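Local coordinates for nitronate monooxygenase family protein (Pseudomonas aeruginosa, PDB 4QIT) that uses flavin mononucleotide and molecular oxygen to oxidise alkyl nitronates, with propionate 3-nitronate as the best substrate, at residues 136-140 against 141-145; 160-164 against 165-169. The protein carries 1 engineered substitution. All coordinates share one frame; numbering follows the deposited sequence.

Contact 1: residues 136-140 against 141-145; sequences VSFHF and GAPPR. With FMN (flavin mononucleotide), chain C.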
ATOM      1  N   VAL A 136       9.197  25.148  -5.302  1.00 11.35           N
ATOM      2  CA  VAL A 136      10.022  24.592  -4.235  1.00 13.04           C
ATOM      3  C   VAL A 136       9.195  23.555  -3.480  1.00 12.92           C
ATOM      4  O   VAL A 136       8.050  23.816  -3.107  1.00 13.03           O
ATOM      5  CB  VAL A 136      10.530  25.683  -3.267  1.00 13.81           C
ATOM      6  CG1 VAL A 136      11.186  25.055  -2.023  1.00 13.03           C
ATOM      7  CG2 VAL A 136      11.505  26.618  -3.981  1.00 15.53           C
ATOM      8  N   SER A 137       9.761  22.362  -3.289  1.00 12.66           N
ATOM      9  CA  SER A 137       9.054  21.282  -2.614  1.00 11.87           C
ATOM     10  C   SER A 137       9.778  20.850  -1.342  1.00 10.15           C
ATOM     11  O   SER A 137      11.004  20.986  -1.237  1.00 12.38           O
ATOM     12  CB  SER A 137       8.904  20.084  -3.557  1.00 14.72           C
ATOM     13  OG  SER A 137       7.945  20.339  -4.562  1.00 29.72           O
ATOM     14  N   PHE A 138       9.015  20.315  -0.391  1.00 10.10           N
ATOM     15  CA  PHE A 138       9.558  19.882   0.887  1.00 10.87           C
ATOM     16  C   PHE A 138       9.145  18.460   1.209  1.00 10.34           C
ATOM     17  O   PHE A 138       8.006  18.054   0.932  1.00 12.40           O
ATOM     18  CB  PHE A 138       9.109  20.827   2.010  1.00 10.50           C
ATOM     19  CG  PHE A 138       9.612  22.226   1.833  1.00 10.67           C
ATOM     20  CD1 PHE A 138      10.914  22.544   2.166  1.00 12.53           C
ATOM     21  CD2 PHE A 138       8.791  23.216   1.309  1.00 12.46           C
ATOM     22  CE1 PHE A 138      11.409  23.839   1.997  1.00 13.09           C
ATOM     23  CE2 PHE A 138       9.271  24.522   1.137  1.00 14.00           C
ATOM     24  CZ  PHE A 138      10.581  24.830   1.476  1.00 11.91           C
ATOM     25  N   HIS A 139      10.075  17.715   1.801  1.00  9.76           N
ATOM     26  CA  HIS A 139       9.881  16.313   2.164  1.00 10.39           C
ATOM     27  C   HIS A 139      10.143  16.163   3.654  1.00 11.85           C
ATOM     28  O   HIS A 139      11.063  16.792   4.180  1.00 13.02           O
ATOM     29  CB  HIS A 139      10.873  15.433   1.399  1.00 12.26           C
ATOM     30  CG  HIS A 139      10.419  14.018   1.222  1.00 11.35           C
ATOM     31  ND1 HIS A 139       9.256  13.691   0.553  1.00 13.64           N
ATOM     32  CD2 HIS A 139      10.970  12.844   1.608  1.00 14.61           C
ATOM     33  CE1 HIS A 139       9.110  12.383   0.541  1.00 15.66           C
ATOM     34  NE2 HIS A 139      10.136  11.840   1.181  1.00 12.06           N
ATOM     35  N   PHE A 140       9.337  15.322   4.307  1.00 10.32           N
ATOM     36  CA  PHE A 140       9.439  14.971   5.735  1.00 10.98           C
ATOM     37  C   PHE A 140       8.719  15.933   6.669  1.00 13.57           C
ATOM     38  O   PHE A 140       8.581  15.638   7.858  1.00 14.32           O
ATOM     39  CB  PHE A 140      10.888  14.814   6.229  1.00 11.70           C
ATOM     40  CG  PHE A 140      11.699  13.780   5.498  1.00 10.50           C
ATOM     41  CD1 PHE A 140      11.195  12.511   5.221  1.00  9.14           C
ATOM     42  CD2 PHE A 140      13.004  14.071   5.131  1.00 11.38           C
ATOM     43  CE1 PHE A 140      11.989  11.569   4.579  1.00 11.73           C
ATOM     44  CE2 PHE A 140      13.794  13.144   4.487  1.00 12.11           C
ATOM     45  CZ  PHE A 140      13.288  11.888   4.207  1.00 12.25           C
ATOM     46  N   GLY A 141       8.282  17.075   6.149  1.00 11.55           N
ATOM     47  CA  GLY A 141       7.583  18.062   6.962  1.00 12.17           C
ATOM     48  C   GLY A 141       7.305  19.330   6.177  1.00 13.24           C
ATOM     49  O   GLY A 141       7.783  19.501   5.047  1.00 13.82           O
ATOM     50  N   ALA A 142       6.529  20.228   6.776  1.00 16.87           N
ATOM     51  CA  ALA A 142       6.273  21.523   6.162  1.00 16.55           C
ATOM     52  C   ALA A 142       7.030  22.579   6.950  1.00 19.67           C
ATOM     53  O   ALA A 142       7.107  22.504   8.182  1.00 22.52           O
ATOM     54  CB  ALA A 142       4.793  21.828   6.159  1.00 19.27           C
ATOM     55  N   PRO A 143       7.599  23.567   6.251  1.00 19.40           N
ATOM     56  CA  PRO A 143       8.236  24.677   6.960  1.00 18.93           C
ATOM     57  C   PRO A 143       7.180  25.516   7.670  1.00 17.67           C
ATOM     58  O   PRO A 143       5.990  25.373   7.375  1.00 17.70           O
ATOM     59  CB  PRO A 143       8.855  25.507   5.827  1.00 19.54           C
ATOM     60  CG  PRO A 143       8.953  24.566   4.656  1.00 17.36           C
ATOM     61  CD  PRO A 143       7.768  23.671   4.791  1.00 17.08           C
ATOM     62  N   PRO A 144       7.607  26.387   8.599  1.00 20.24           N
ATOM     63  CA  PRO A 144       6.650  27.331   9.181  1.00 24.36           C
ATOM     64  C   PRO A 144       5.915  28.144   8.112  1.00 21.59           C
ATOM     65  O   PRO A 144       6.457  28.421   7.036  1.00 19.76           O
ATOM     66  CB  PRO A 144       7.540  28.252  10.021  1.00 22.38           C
ATOM     67  CG  PRO A 144       8.701  27.403  10.399  1.00 21.92           C
ATOM     68  CD  PRO A 144       8.943  26.503   9.210  1.00 22.53           C
ATOM     69  N   ARG A 145       4.678  28.519   8.420  1.00 22.59           N
ATOM     70  CA  ARG A 145       3.835  29.273   7.499  1.00 21.28           C
ATOM     71  C   ARG A 145       4.497  30.542   6.960  1.00 21.65           C
ATOM     72  O   ARG A 145       4.368  30.864   5.776  1.00 18.69           O
ATOM     73  CB  ARG A 145       2.515  29.624   8.186  1.00 27.56           C
ATOM     74  CG  ARG A 145       1.675  30.634   7.434  1.00 28.52           C
ATOM     75  CD  ARG A 145       0.413  30.000   6.887  1.00 32.83           C
ATOM     76  NE  ARG A 145      -0.736  30.893   7.018  1.00 35.30           N
ATOM     77  CZ  ARG A 145      -1.983  30.551   6.709  1.00 39.67           C
ATOM     78  NH1 ARG A 145      -2.243  29.333   6.252  1.00 32.81           N
ATOM     79  NH2 ARG A 145      -2.971  31.425   6.858  1.00 37.04           N
TER
HETATM   80  N1  FMN C 401      11.507  12.515  -2.572  1.00 26.23           N
HETATM   81  C2  FMN C 401      12.031  13.677  -2.022  1.00 22.75           C
HETATM   82  O2  FMN C 401      11.273  14.479  -1.492  1.00 31.43           O
HETATM   83  N3  FMN C 401      13.377  13.961  -2.087  1.00 21.59           N
HETATM   84  C4  FMN C 401      14.219  13.048  -2.685  1.00 21.28           C
HETATM   85  O4  FMN C 401      15.428  13.250  -2.755  1.00 20.96           O
HETATM   86  C4A FMN C 401      13.702  11.883  -3.224  1.00 27.42           C
HETATM   87  N5  FMN C 401      14.569  10.997  -3.807  1.00 27.68           N
HETATM   88  C5A FMN C 401      14.101   9.837  -4.375  1.00 23.83           C
HETATM   89  C6  FMN C 401      15.015   8.977  -4.967  1.00 22.71           C
HETATM   90  C7  FMN C 401      14.594   7.806  -5.562  1.00 21.93           C
HETATM   91  C7M FMN C 401      15.641   6.940  -6.202  1.00 23.97           C
HETATM   92  C8  FMN C 401      13.240   7.471  -5.543  1.00 21.00           C
HETATM   93  C8M FMN C 401      12.770   6.189  -6.169  1.00 22.62           C
HETATM   94  C9  FMN C 401      12.322   8.338  -4.939  1.00 23.22           C
HETATM   95  C9A FMN C 401      12.746   9.535  -4.351  1.00 24.50           C
HETATM   96  N10 FMN C 401      11.856  10.425  -3.747  1.00 25.57           N
HETATM   97  C10 FMN C 401      12.343  11.599  -3.176  1.00 24.26           C
HETATM   98  C1' FMN C 401      10.385  10.104  -3.681  1.00 23.08           C
HETATM   99  C2' FMN C 401       9.587  10.700  -4.828  1.00 23.73           C
HETATM  100  O2' FMN C 401       9.418  12.077  -4.612  1.00 23.23           O
HETATM  101  C3' FMN C 401       8.205  10.070  -4.920  1.00 20.65           C
HETATM  102  O3' FMN C 401       7.572   9.992  -3.660  1.00 19.08           O
HETATM  103  C4' FMN C 401       8.376   8.659  -5.438  1.00 18.01           C
HETATM  104  O4' FMN C 401       9.426   8.628  -6.386  1.00 20.42           O
HETATM  105  C5' FMN C 401       7.088   8.235  -6.124  1.00 17.85           C
HETATM  106  O5' FMN C 401       7.176   6.846  -6.210  1.00 10.56           O
HETATM  107  P   FMN C 401       7.517   6.115  -7.581  1.00  7.93           P
HETATM  108  O1P FMN C 401       7.172   7.020  -8.733  1.00 10.49           O
HETATM  109  O2P FMN C 401       6.752   4.827  -7.580  1.00  8.78           O
HETATM  110  O3P FMN C 401       8.992   5.887  -7.540  1.00 10.36           O

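Contact 2: residues 160-164 against 165-169; sequences VCATT and PEEAA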
ATOM      1  N   VAL A 160       4.330  20.357  -0.673  1.00 10.55           N
ATOM      2  CA  VAL A 160       4.817  19.548   0.441  1.00 11.32           C
ATOM      3  C   VAL A 160       4.252  18.138   0.339  1.00  8.24           C
ATOM      4  O   VAL A 160       3.073  17.955   0.035  1.00 10.52           O
ATOM      5  CB  VAL A 160       4.435  20.155   1.823  1.00 12.48           C
ATOM      6  CG1 VAL A 160       5.067  19.346   2.958  1.00 11.91           C
ATOM      7  CG2 VAL A 160       4.873  21.607   1.934  1.00 13.77           C
ATOM      8  N   CYS A 161       5.095  17.141   0.579  1.00 10.68           N
ATOM      9  CA  CYS A 161       4.657  15.755   0.578  1.00 11.11           C
ATOM     10  C   CYS A 161       3.933  15.385   1.876  1.00 10.66           C
ATOM     11  O   CYS A 161       4.341  15.803   2.976  1.00 11.57           O
ATOM     12  CB  CYS A 161       5.877  14.858   0.403  1.00 10.46           C
ATOM     13  SG  CYS A 161       5.510  13.113   0.411  1.00 13.67           S
ATOM     14  N   ALA A 162       2.856  14.616   1.753  1.00  9.16           N
ATOM     15  CA  ALA A 162       2.157  14.072   2.922  1.00 10.30           C
ATOM     16  C   ALA A 162       1.793  12.619   2.663  1.00  9.74           C
ATOM     17  O   ALA A 162       1.542  12.242   1.509  1.00 10.26           O
ATOM     18  CB  ALA A 162       0.909  14.877   3.223  1.00 11.42           C
ATOM     19  N   THR A 163       1.750  11.809   3.722  1.00  9.08           N
ATOM     20  CA  THR A 163       1.407  10.389   3.589  1.00  8.56           C
ATOM     21  C   THR A 163       0.056  10.031   4.195  1.00  9.77           C
ATOM     22  O   THR A 163      -0.401   8.902   4.056  1.00  9.29           O
ATOM     23  CB  THR A 163       2.484   9.445   4.188  1.00  9.09           C
ATOM     24  OG1 THR A 163       2.500   9.573   5.618  1.00  9.72           O
ATOM     25  CG2 THR A 163       3.857   9.732   3.597  1.00  9.31           C
ATOM     26  N   THR A 164      -0.572  10.988   4.879  1.00  9.97           N
ATOM     27  CA  THR A 164      -1.849  10.741   5.553  1.00 10.72           C
ATOM     28  C   THR A 164      -2.691  12.000   5.495  1.00 10.96           C
ATOM     29  O   THR A 164      -2.157  13.092   5.300  1.00 11.21           O
ATOM     30  CB  THR A 164      -1.672  10.417   7.058  1.00 11.66           C
ATOM     31  OG1 THR A 164      -1.175  11.584   7.732  1.00 12.71           O
ATOM     32  CG2 THR A 164      -0.731   9.236   7.275  1.00 13.39           C
ATOM     33  N   PRO A 165      -4.006  11.858   5.696  1.00 11.11           N
ATOM     34  CA  PRO A 165      -4.873  13.039   5.814  1.00 11.25           C
ATOM     35  C   PRO A 165      -4.434  13.987   6.933  1.00 13.11           C
ATOM     36  O   PRO A 165      -4.559  15.210   6.780  1.00 13.92           O
ATOM     37  CB  PRO A 165      -6.228  12.421   6.146  1.00 13.39           C
ATOM     38  CG  PRO A 165      -6.203  11.102   5.424  1.00 13.61           C
ATOM     39  CD  PRO A 165      -4.791  10.610   5.620  1.00 11.29           C
ATOM     40  N   GLU A 166      -3.915  13.445   8.032  1.00 11.67           N
ATOM     41  CA  GLU A 166      -3.439  14.290   9.127  1.00 12.24           C
ATOM     42  C   GLU A 166      -2.232  15.126   8.687  1.00 14.90           C
ATOM     43  O   GLU A 166      -2.136  16.316   8.993  1.00 15.72           O
ATOM     44  CB  GLU A 166      -3.113  13.452  10.373  1.00 14.09           C
ATOM     45  CG  GLU A 166      -4.322  12.748  11.025  1.00 17.84           C
ATOM     46  CD  GLU A 166      -4.930  11.634  10.179  1.00 22.47           C
ATOM     47  OE1 GLU A 166      -4.215  11.031   9.343  1.00 18.34           O
ATOM     48  OE2 GLU A 166      -6.136  11.352  10.347  1.00 29.63           O
ATOM     49  N   GLU A 167      -1.310  14.514   7.948  1.00 11.15           N
ATOM     50  CA  GLU A 167      -0.175  15.263   7.430  1.00 12.97           C
ATOM     51  C   GLU A 167      -0.626  16.278   6.381  1.00 12.65           C
ATOM     52  O   GLU A 167      -0.089  17.384   6.314  1.00 12.24           O
ATOM     53  CB  GLU A 167       0.908  14.313   6.896  1.00 10.52           C
ATOM     54  CG  GLU A 167       1.639  13.589   8.033  1.00 12.40           C
ATOM     55  CD  GLU A 167       2.534  12.459   7.557  1.00 12.13           C
ATOM     56  OE1 GLU A 167       2.549  12.171   6.335  1.00 12.14           O
ATOM     57  OE2 GLU A 167       3.215  11.844   8.408  1.00 12.66           O
ATOM     58  N   ALA A 168      -1.623  15.911   5.582  1.00 12.68           N
ATOM     59  CA  ALA A 168      -2.165  16.827   4.581  1.00 11.86           C
ATOM     60  C   ALA A 168      -2.783  18.064   5.241  1.00 14.38           C
ATOM     61  O   ALA A 168      -2.679  19.165   4.703  1.00 15.20           O
ATOM     62  CB  ALA A 168      -3.183  16.122   3.711  1.00 14.93           C
ATOM     63  N   ALA A 169      -3.403  17.883   6.408  1.00 14.85           N
ATOM     64  CA  ALA A 169      -3.966  19.015   7.150  1.00 17.75           C
ATOM     65  C   ALA A 169      -2.874  19.994   7.577  1.00 16.50           C
ATOM     66  O   ALA A 169      -3.079  21.213   7.581  1.00 17.84           O
ATOM     67  CB  ALA A 169      -4.750  18.523   8.355  1.00 16.28           C
TER

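Contact 1: residues 136-140 against 141-145
With CG turned beside its own backbone N (chi1 -63°) and the ring turned nearly perpendicular to the CA-CB-CG plane (chi2 -79°), Phe138 offers a broad face to Pro143, five residues further on. The motif is the beta-alpha turn at the C-terminal end of strand 135-139 in a TIM barrel, and it illustrates how such a turn can be closed without any hydrogen bond between its two halves. Pro143 sets one corner of its ring on the aromatic: CG lies 3.4 Å from the centroid of Phe138, only 5° from the ring normal, a CH-pi contact placed over the centre. The Phe138 ring also meets Phe118. The chain reverses through Phe140, whose positive phi puts it in the left-handed region, before Gly141 runs on fully extended. Consecutive side chains of the strand diverge here. His139 leaves the turn for the flavin, whose pyrimidine carbonyl comes over one face of the imidazole, modelled too close for its exact height to be trusted, while NE2 is hydrogen-bonded to Ser189 O. The Phe140 ring reaches the nitroethane site beside Phe77. On the Phe138 side of the turn, Gly141 O is buried without a polar partner, 3.6 Å from Phe138 CB.

Contact 2: residues 160-164 against 165-169
The backbone leaves strand 157-162 extended, passes through Thr163 and Thr164, and enters helix 165-173 at Pro165, with the amide of Ala168 bonding to Thr164 O at 2.9 Å. This is the first joint of a beta-alpha-beta crossover in the TIM barrel, and it exemplifies an N-cap. Thr164 is the cap residue: its OG1, set between the backbone N and the carbonyl carbon (chi1 67°), accepts from Glu167 N at 2.9 Å along a nearly straight bond (164°). Together with the Ala168 bond this makes an ST motif. Glu167 returns the grip one residue earlier. Its extended side chain reaches back across Thr163, and a single oxygen, OE1, takes two bonds, from Thr163 N almost along the C-O axis and from Thr163 OG1, which approaches from above the carboxylate plane. The other oxygen, OE2, accepts from Phe193 N, so both oxygens of this buried carboxylate are engaged and its rotation is fixed. Glu166, folded about its CB-CG bond (chi2 68°), instead forms a salt bridge from OE1 to NH1 of Arg271 of the second subunit. Beside the polar cap, Ala162 fits its methyl against the first helical turn, with CB 3.7 Å from Glu167 CB.

Contacts 1 and 2 follow neighbouring parallel strands of one barrel, 135-139 and 157-162, and each lies where the chain leaves its strand for the next helix. They touch: Phe138 O and Cys161 N lie 3.1 Å apart, a probable hydrogen bond of the sheet, and Gly141 O packs against Val160 CG1. Both are largely buried, yet their chemistry differs. Contact 1 is apolar across the turn, and its strand end faces the flavin. Contact 2, about 8 Å from the flavin at the side chain of Thr163, is held by hydrogen bonds at a helix start, and its outer edge extends to the subunit interface, a surface that contact 1 does not reach.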